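Side-chain contacts in cellulase (Uncultured bacterium, PDB 3WX5), which probably hydrolyses internal beta-1,4-glucosidic bonds of cellulose, as an endoglucanase of glycoside hydrolase family 12: residues 47-52 / 73-78; 143-148 / 224-229; 40-45 / 65-70. All coordinates share one frame; numbering follows the deposited sequence.

Interaction 1. Residues 47-52 / 73-78; sequences TAQCIE and VAAYPA
The buried carboxamide of Gln49 lies, within this contact, against apolar groups alone: the methyl of Ala75 and the ring of Pro77. This happens in the beta-sandwich (jelly-roll) fold of family 12, where strand 49-54 of one sheet faces the loop that leads into strand 78-80 of the other. The approach of OE1 of Gln49 to CB of Ala75, at 3.1 Å, is tight. The amide nitrogen has gone the other way, and NE2 of Gln49 rests 3.6 Å from CB of Pro77, with CG of the same ring only slightly farther off. An extended chain explains the reach: CG of Gln49 stands anti to the backbone N (chi1 179°), the chain runs on straight beyond it, and chi3 of -66° then turns the amide. Apolar surroundings do not leave it unpaired, because NE2 is hydrogen-bonded to OD1 of Asn40 and OE1 to NE2 of His67. Two bonds, one at each end of the amide, should fix its rotation. Ala75 belongs with Ala74 to a classic beta bulge opposite Leu225, and its CB points toward the 47-52 segment. Two residues farther along the strand, Ile51 adds an apolar contact to the same proline. With chi1 at 54°, its CG1 lies between the backbone N and carbonyl carbon, while the other branch meets the ring: CG2 of Ile51 is 4.1 Å from CB of Pro77.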
# COMPACT_ATOMS: atom_id res chain seq x y z
N THR A 47 -18.60 6.86 5.19
CA THR A 47 -18.37 8.22 4.63
C THR A 47 -17.95 8.27 3.15
O THR A 47 -17.27 7.37 2.63
CB THR A 47 -17.41 9.05 5.51
OG1 THR A 47 -16.29 8.23 5.93
CG2 THR A 47 -18.15 9.51 6.76
N ALA A 48 -18.31 9.37 2.49
CA ALA A 48 -18.15 9.46 1.06
C ALA A 48 -16.70 9.74 0.65
O ALA A 48 -15.99 10.56 1.26
CB ALA A 48 -19.09 10.56 0.50
N GLN A 49 -16.33 9.16 -0.48
CA GLN A 49 -15.02 9.42 -1.09
C GLN A 49 -15.09 9.20 -2.59
O GLN A 49 -15.62 8.18 -3.04
CB GLN A 49 -13.98 8.47 -0.48
CG GLN A 49 -12.58 8.62 -1.05
CD GLN A 49 -11.67 7.50 -0.53
OE1 GLN A 49 -11.38 7.42 0.65
NE2 GLN A 49 -11.34 6.57 -1.41
N CYS A 50 -14.49 10.12 -3.34
CA CYS A 50 -14.31 9.93 -4.78
C CYS A 50 -12.85 10.08 -5.15
O CYS A 50 -12.14 10.91 -4.59
CB CYS A 50 -15.12 10.95 -5.58
SG CYS A 50 -16.90 10.85 -5.23
N ILE A 51 -12.40 9.29 -6.12
CA ILE A 51 -11.09 9.52 -6.73
C ILE A 51 -11.22 9.71 -8.24
O ILE A 51 -11.98 8.97 -8.90
CB ILE A 51 -10.09 8.37 -6.43
CG1 ILE A 51 -10.68 7.00 -6.83
CG2 ILE A 51 -9.74 8.38 -4.93
CD1 ILE A 51 -9.72 5.79 -6.54
N GLU A 52 -10.41 10.60 -8.79
CA GLU A 52 -10.34 10.77 -10.23
C GLU A 52 -9.10 10.05 -10.75
O GLU A 52 -7.98 10.34 -10.31
CB GLU A 52 -10.30 12.26 -10.58
CG GLU A 52 -10.09 12.54 -12.06
CD GLU A 52 -10.13 14.03 -12.37
OE1 GLU A 52 -11.24 14.57 -12.48
OE2 GLU A 52 -9.06 14.69 -12.36
N VAL A 73 -8.78 3.63 10.68
CA VAL A 73 -8.68 3.94 9.24
C VAL A 73 -10.04 3.79 8.54
O VAL A 73 -10.73 2.77 8.69
CB VAL A 73 -7.64 3.07 8.53
CG1 VAL A 73 -7.66 3.33 7.01
CG2 VAL A 73 -6.23 3.33 9.12
N ALA A 74 -10.45 4.84 7.84
CA ALA A 74 -11.71 4.84 7.09
C ALA A 74 -11.55 4.20 5.71
O ALA A 74 -12.50 3.62 5.21
CB ALA A 74 -12.24 6.28 6.92
N ALA A 75 -10.39 4.37 5.08
CA ALA A 75 -10.24 4.10 3.64
C ALA A 75 -8.75 3.97 3.33
O ALA A 75 -7.92 4.59 3.98
CB ALA A 75 -10.81 5.27 2.80
N TYR A 76 -8.46 3.26 2.24
CA TYR A 76 -7.11 3.22 1.68
C TYR A 76 -7.25 3.17 0.14
O TYR A 76 -7.05 2.13 -0.48
CB TYR A 76 -6.38 2.00 2.23
CG TYR A 76 -4.95 1.80 1.70
CD1 TYR A 76 -3.95 2.76 1.92
CD2 TYR A 76 -4.61 0.65 1.00
CE1 TYR A 76 -2.61 2.54 1.46
CE2 TYR A 76 -3.30 0.44 0.53
CZ TYR A 76 -2.32 1.38 0.74
OH TYR A 76 -1.05 1.17 0.21
N PRO A 77 -7.67 4.30 -0.46
CA PRO A 77 -7.57 4.41 -1.93
C PRO A 77 -6.13 4.13 -2.38
O PRO A 77 -5.18 4.63 -1.75
CB PRO A 77 -7.93 5.88 -2.20
CG PRO A 77 -7.60 6.60 -0.88
CD PRO A 77 -7.95 5.59 0.20
N ALA A 78 -5.96 3.26 -3.36
CA ALA A 78 -4.64 2.67 -3.63
C ALA A 78 -4.51 2.17 -5.07
O ALA A 78 -5.50 1.92 -5.72
CB ALA A 78 -4.38 1.50 -2.66

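Interaction 2. Residues 143-148 / 224-229; sequences MIWLNW and ELWEGG
Glu224 meets Met143 and Trp145 with its carboxylate, and it buries more surface against the strand than any other residue of 224-229. Met143 and Glu224 arrive from opposite directions. A bend at chi3 (76°) carries the methionine methyl to the acid, where CE of Met143 lies 3.5 Å from CD of Glu224. The sulfur is close too, with SD of Met143 3.6 Å from OE1 of Glu224. That oxygen also approaches the indole obliquely, at 3.7 Å from CZ2 of Trp145, and the carboxylate and ring planes are 77° apart. Its hydrogen-bonding partner is ND2 of Asn119, on the adjacent strand. Within the strand, NE1 of Trp145 gives SD of Met143 a weak hydrogen bond, 3.5 Å long with an N-H...S angle of 162°, which ties the two side chains facing the acid to each other. Two residues on, Trp226 marks a corner in the chain and meets Trp145 obliquely, CH2 of Trp226 standing 3.9 Å from CH2 of Trp145. Trp226 and Glu227 form a classic beta bulge opposite Arg117. The group sits on the larger, curved sheet of the family 12 beta-sandwich, whose concave face probably forms the cellulose-binding cleft, as in other members of the family. In that sheet, strand 117-127 lies between strands 140-149 and 215-225 and pairs antiparallel with each, so the contact bridges over the intervening strand through side chains, while strand 179-185 runs parallel to 140-149 on its other flank.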
# COMPACT_ATOMS: atom_id res chain seq x y z
N MET A 143 3.75 -2.58 5.68
CA MET A 143 3.53 -1.21 5.24
C MET A 143 4.85 -0.43 5.22
O MET A 143 5.73 -0.65 6.06
CB MET A 143 2.55 -0.48 6.18
CG MET A 143 1.21 -1.17 6.40
SD MET A 143 -0.08 0.06 6.83
CE MET A 143 -0.46 0.84 5.23
N ILE A 144 4.89 0.59 4.38
CA ILE A 144 6.04 1.49 4.32
C ILE A 144 5.49 2.89 4.25
O ILE A 144 4.92 3.27 3.23
CB ILE A 144 6.91 1.25 3.09
CG1 ILE A 144 7.42 -0.20 3.10
CG2 ILE A 144 8.11 2.22 3.11
CD1 ILE A 144 8.10 -0.65 1.80
N TRP A 145 5.59 3.62 5.37
CA TRP A 145 4.96 4.94 5.49
C TRP A 145 5.98 6.00 5.07
O TRP A 145 7.05 6.09 5.65
CB TRP A 145 4.55 5.21 6.95
CG TRP A 145 3.39 4.38 7.50
CD1 TRP A 145 3.02 3.10 7.14
CD2 TRP A 145 2.46 4.79 8.52
NE1 TRP A 145 1.90 2.71 7.86
CE2 TRP A 145 1.57 3.71 8.74
CE3 TRP A 145 2.33 5.95 9.31
CZ2 TRP A 145 0.51 3.79 9.65
CZ3 TRP A 145 1.30 6.01 10.26
CH2 TRP A 145 0.41 4.93 10.44
N LEU A 146 5.61 6.81 4.08
CA LEU A 146 6.52 7.80 3.50
C LEU A 146 6.21 9.22 3.95
O LEU A 146 7.09 10.09 3.99
CB LEU A 146 6.47 7.74 1.97
CG LEU A 146 6.84 6.36 1.40
CD1 LEU A 146 6.59 6.36 -0.09
CD2 LEU A 146 8.32 6.00 1.72
N ASN A 147 4.94 9.46 4.29
CA ASN A 147 4.48 10.82 4.61
C ASN A 147 3.12 10.69 5.33
O ASN A 147 2.52 9.62 5.36
CB ASN A 147 4.37 11.66 3.31
CG ASN A 147 4.67 13.14 3.53
OD1 ASN A 147 5.32 13.81 2.69
ND2 ASN A 147 4.18 13.67 4.63
N TRP A 148 2.71 11.73 6.03
CA TRP A 148 1.50 11.65 6.88
C TRP A 148 1.21 13.02 7.46
O TRP A 148 2.02 13.94 7.34
CB TRP A 148 1.73 10.66 8.04
CG TRP A 148 2.84 11.09 8.95
CD1 TRP A 148 2.77 11.98 10.01
CD2 TRP A 148 4.21 10.66 8.89
NE1 TRP A 148 4.00 12.12 10.60
CE2 TRP A 148 4.91 11.35 9.92
CE3 TRP A 148 4.91 9.80 8.04
CZ2 TRP A 148 6.28 11.21 10.10
CZ3 TRP A 148 6.29 9.68 8.21
CH2 TRP A 148 6.96 10.39 9.23
N GLU A 224 -3.72 5.89 3.64
CA GLU A 224 -4.71 5.54 4.66
C GLU A 224 -5.35 6.83 5.15
O GLU A 224 -4.66 7.76 5.57
CB GLU A 224 -4.10 4.75 5.82
CG GLU A 224 -3.54 3.38 5.41
CD GLU A 224 -3.20 2.51 6.62
OE1 GLU A 224 -2.30 2.88 7.41
OE2 GLU A 224 -3.88 1.48 6.81
N LEU A 225 -6.68 6.88 5.15
CA LEU A 225 -7.37 8.10 5.54
C LEU A 225 -8.11 7.87 6.86
O LEU A 225 -8.89 6.94 6.98
CB LEU A 225 -8.37 8.49 4.45
CG LEU A 225 -7.73 8.70 3.08
CD1 LEU A 225 -8.79 9.08 2.08
CD2 LEU A 225 -6.59 9.74 3.15
N TRP A 226 -7.82 8.69 7.88
CA TRP A 226 -8.63 8.71 9.08
C TRP A 226 -9.64 9.87 9.04
O TRP A 226 -10.77 9.75 9.50
CB TRP A 226 -7.77 8.85 10.33
CG TRP A 226 -6.94 7.62 10.70
CD1 TRP A 226 -7.18 6.74 11.72
CD2 TRP A 226 -5.65 7.28 10.17
NE1 TRP A 226 -6.13 5.84 11.83
CE2 TRP A 226 -5.17 6.18 10.91
CE3 TRP A 226 -4.87 7.78 9.12
CZ2 TRP A 226 -3.96 5.55 10.62
CZ3 TRP A 226 -3.65 7.16 8.84
CH2 TRP A 226 -3.20 6.08 9.62
N GLU A 227 -9.19 11.02 8.52
CA GLU A 227 -10.00 12.24 8.54
C GLU A 227 -9.67 13.00 7.27
O GLU A 227 -8.50 13.26 6.99
CB GLU A 227 -9.63 13.07 9.77
CG GLU A 227 -10.71 13.98 10.31
CD GLU A 227 -10.37 14.38 11.76
OE1 GLU A 227 -9.37 15.09 11.93
OE2 GLU A 227 -10.93 13.80 12.73
N GLY A 228 -10.68 13.31 6.46
CA GLY A 228 -10.44 14.10 5.24
C GLY A 228 -9.64 13.38 4.17
O GLY A 228 -9.74 12.16 4.03
N GLY A 229 -8.82 14.12 3.44
CA GLY A 229 -8.01 13.51 2.38
C GLY A 229 -8.11 14.20 1.02
O GLY A 229 -7.30 13.94 0.12

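Interaction 3. Residues 40-45 / 65-70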
# COMPACT_ATOMS: atom_id res chain seq x y z
N ASN A 40 -10.95 2.39 -4.93
CA ASN A 40 -11.40 3.43 -4.02
C ASN A 40 -11.28 2.94 -2.58
O ASN A 40 -10.76 3.65 -1.69
CB ASN A 40 -12.85 3.85 -4.35
CG ASN A 40 -13.19 5.26 -3.88
OD1 ASN A 40 -12.33 6.15 -3.86
ND2 ASN A 40 -14.47 5.49 -3.56
N ASN A 41 -11.75 1.73 -2.34
CA ASN A 41 -11.38 0.96 -1.15
C ASN A 41 -11.70 1.68 0.16
O ASN A 41 -10.83 1.82 1.04
CB ASN A 41 -9.88 0.60 -1.21
CG ASN A 41 -9.48 -0.46 -0.17
OD1 ASN A 41 -10.29 -1.31 0.20
ND2 ASN A 41 -8.22 -0.42 0.27
N VAL A 42 -12.96 2.10 0.33
CA VAL A 42 -13.42 2.71 1.58
C VAL A 42 -13.82 1.60 2.57
O VAL A 42 -15.00 1.37 2.86
CB VAL A 42 -14.57 3.74 1.34
CG1 VAL A 42 -14.84 4.56 2.63
CG2 VAL A 42 -14.13 4.71 0.20
N TRP A 43 -12.81 0.89 3.08
CA TRP A 43 -13.04 -0.36 3.79
C TRP A 43 -13.49 -0.19 5.25
O TRP A 43 -14.13 -1.07 5.80
CB TRP A 43 -11.83 -1.29 3.68
CG TRP A 43 -10.59 -0.76 4.32
CD1 TRP A 43 -9.51 -0.17 3.69
CD2 TRP A 43 -10.26 -0.82 5.71
NE1 TRP A 43 -8.54 0.16 4.63
CE2 TRP A 43 -8.97 -0.26 5.86
CE3 TRP A 43 -10.90 -1.35 6.84
CZ2 TRP A 43 -8.35 -0.15 7.11
CZ3 TRP A 43 -10.29 -1.23 8.08
CH2 TRP A 43 -9.02 -0.64 8.20
N GLY A 44 -13.22 0.98 5.84
CA GLY A 44 -13.39 1.16 7.27
C GLY A 44 -14.46 2.15 7.72
O GLY A 44 -14.53 2.49 8.91
N ALA A 45 -15.27 2.64 6.78
CA ALA A 45 -16.34 3.61 7.07
C ALA A 45 -17.40 3.66 5.97
O ALA A 45 -17.23 3.06 4.92
CB ALA A 45 -15.75 5.03 7.28
N ALA A 65 -13.42 13.56 0.05
CA ALA A 65 -13.15 12.68 1.17
C ALA A 65 -13.75 13.22 2.45
O ALA A 65 -13.21 14.12 3.06
CB ALA A 65 -11.63 12.44 1.34
N GLU A 66 -14.89 12.66 2.85
CA GLU A 66 -15.59 13.18 4.00
C GLU A 66 -15.41 12.39 5.28
O GLU A 66 -16.24 12.45 6.18
CB GLU A 66 -17.06 13.35 3.65
CG GLU A 66 -17.18 14.38 2.54
CD GLU A 66 -18.60 14.55 2.05
OE1 GLU A 66 -19.50 13.83 2.55
OE2 GLU A 66 -18.81 15.44 1.19
N HIS A 67 -14.24 11.78 5.43
CA HIS A 67 -14.06 10.85 6.53
C HIS A 67 -13.84 11.59 7.82
O HIS A 67 -13.18 12.65 7.86
CB HIS A 67 -12.87 9.92 6.26
CG HIS A 67 -12.96 9.24 4.94
ND1 HIS A 67 -14.06 8.51 4.56
CD2 HIS A 67 -12.11 9.23 3.88
CE1 HIS A 67 -13.90 8.09 3.32
NE2 HIS A 67 -12.69 8.44 2.91
N SER A 68 -14.40 11.04 8.90
CA SER A 68 -14.06 11.53 10.24
C SER A 68 -14.23 10.37 11.20
O SER A 68 -15.29 10.22 11.83
CB SER A 68 -14.97 12.70 10.66
OG SER A 68 -14.54 13.23 11.93
N ASN A 69 -13.22 9.51 11.25
CA ASN A 69 -13.39 8.12 11.70
C ASN A 69 -12.66 7.87 13.00
O ASN A 69 -12.38 6.72 13.36
CB ASN A 69 -12.88 7.17 10.62
CG ASN A 69 -13.59 5.82 10.62
OD1 ASN A 69 -12.97 4.77 10.34
ND2 ASN A 69 -14.88 5.84 10.88
N GLY A 70 -12.39 8.93 13.76
CA GLY A 70 -11.65 8.73 15.00
C GLY A 70 -10.27 8.17 14.71
O GLY A 70 -9.59 8.63 13.78
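A chi1 of -151° swings the Asn69 amide across to Gly44 and Ala45, and a chi1 of -53° sets the His67 ring against Val42. Val42 touches with one branch, CG1 of Val42 reaching CE1 of His67 at 3.7 Å; the side chains cross at a slant. Val42 is the centre of an inverse gamma turn, supported by a weak backbone bond from N of Trp43 to O of Asn41 of 3.0 Å. The turn presents the valine toward the imidazole, whose ND1 is hydrogen-bonded to OG1 of Thr47, and this should help hold the ring's orientation. Farther along, the backbones come nearest at Ala45 and Asn69, whose CA atoms are 7.1 Å apart. There the amide lies beside a carbonyl and a methyl: CG of Asn69 is 3.9 Å from O of Gly44 and 4.1 Å from CB of Ala45. With an alanine at Asn69 the amide would be gone, which would probably open a gap beside the Ala45 methyl and take away the polar neighbour of the Gly44 carbonyl. In the fold, 40-45 is loop, linking strand 36-39 of one sheet to strand 49-54 of the other, and 65-70 leaves the end of strand 60-65 as loop; a backbone bond from Gly44 to Ala74 ties 40-45 to the loop before strand 78-80, and one from Glu66 to Ala48 ties 65-70 to the start of strand 49-54.

Overall arrangement
Interactions 1 and 3 share one neighbourhood near strand 49-54, their centres about 6 Å apart, and both join parts of the two sheets. Interaction 2 lies nearer the chain's centre and joins strand 140-149 to the end of strand 215-225 and the corner after it, across one strand of the larger sheet. All touching residues of interactions 1 and 2 are buried, whereas interaction 3 is partly exposed at Gly44 and Asn69. The chemistry differs: an amide against apolar groups in 1; a carboxylate against a thioether and one indole, with a second indole meeting the first, in 2; a valine methyl against an imidazole, and an amide beside a carbonyl and a methyl, in 3. Probable backbone hydrogen bonds from 224-229 reach 73-78 and 65-70.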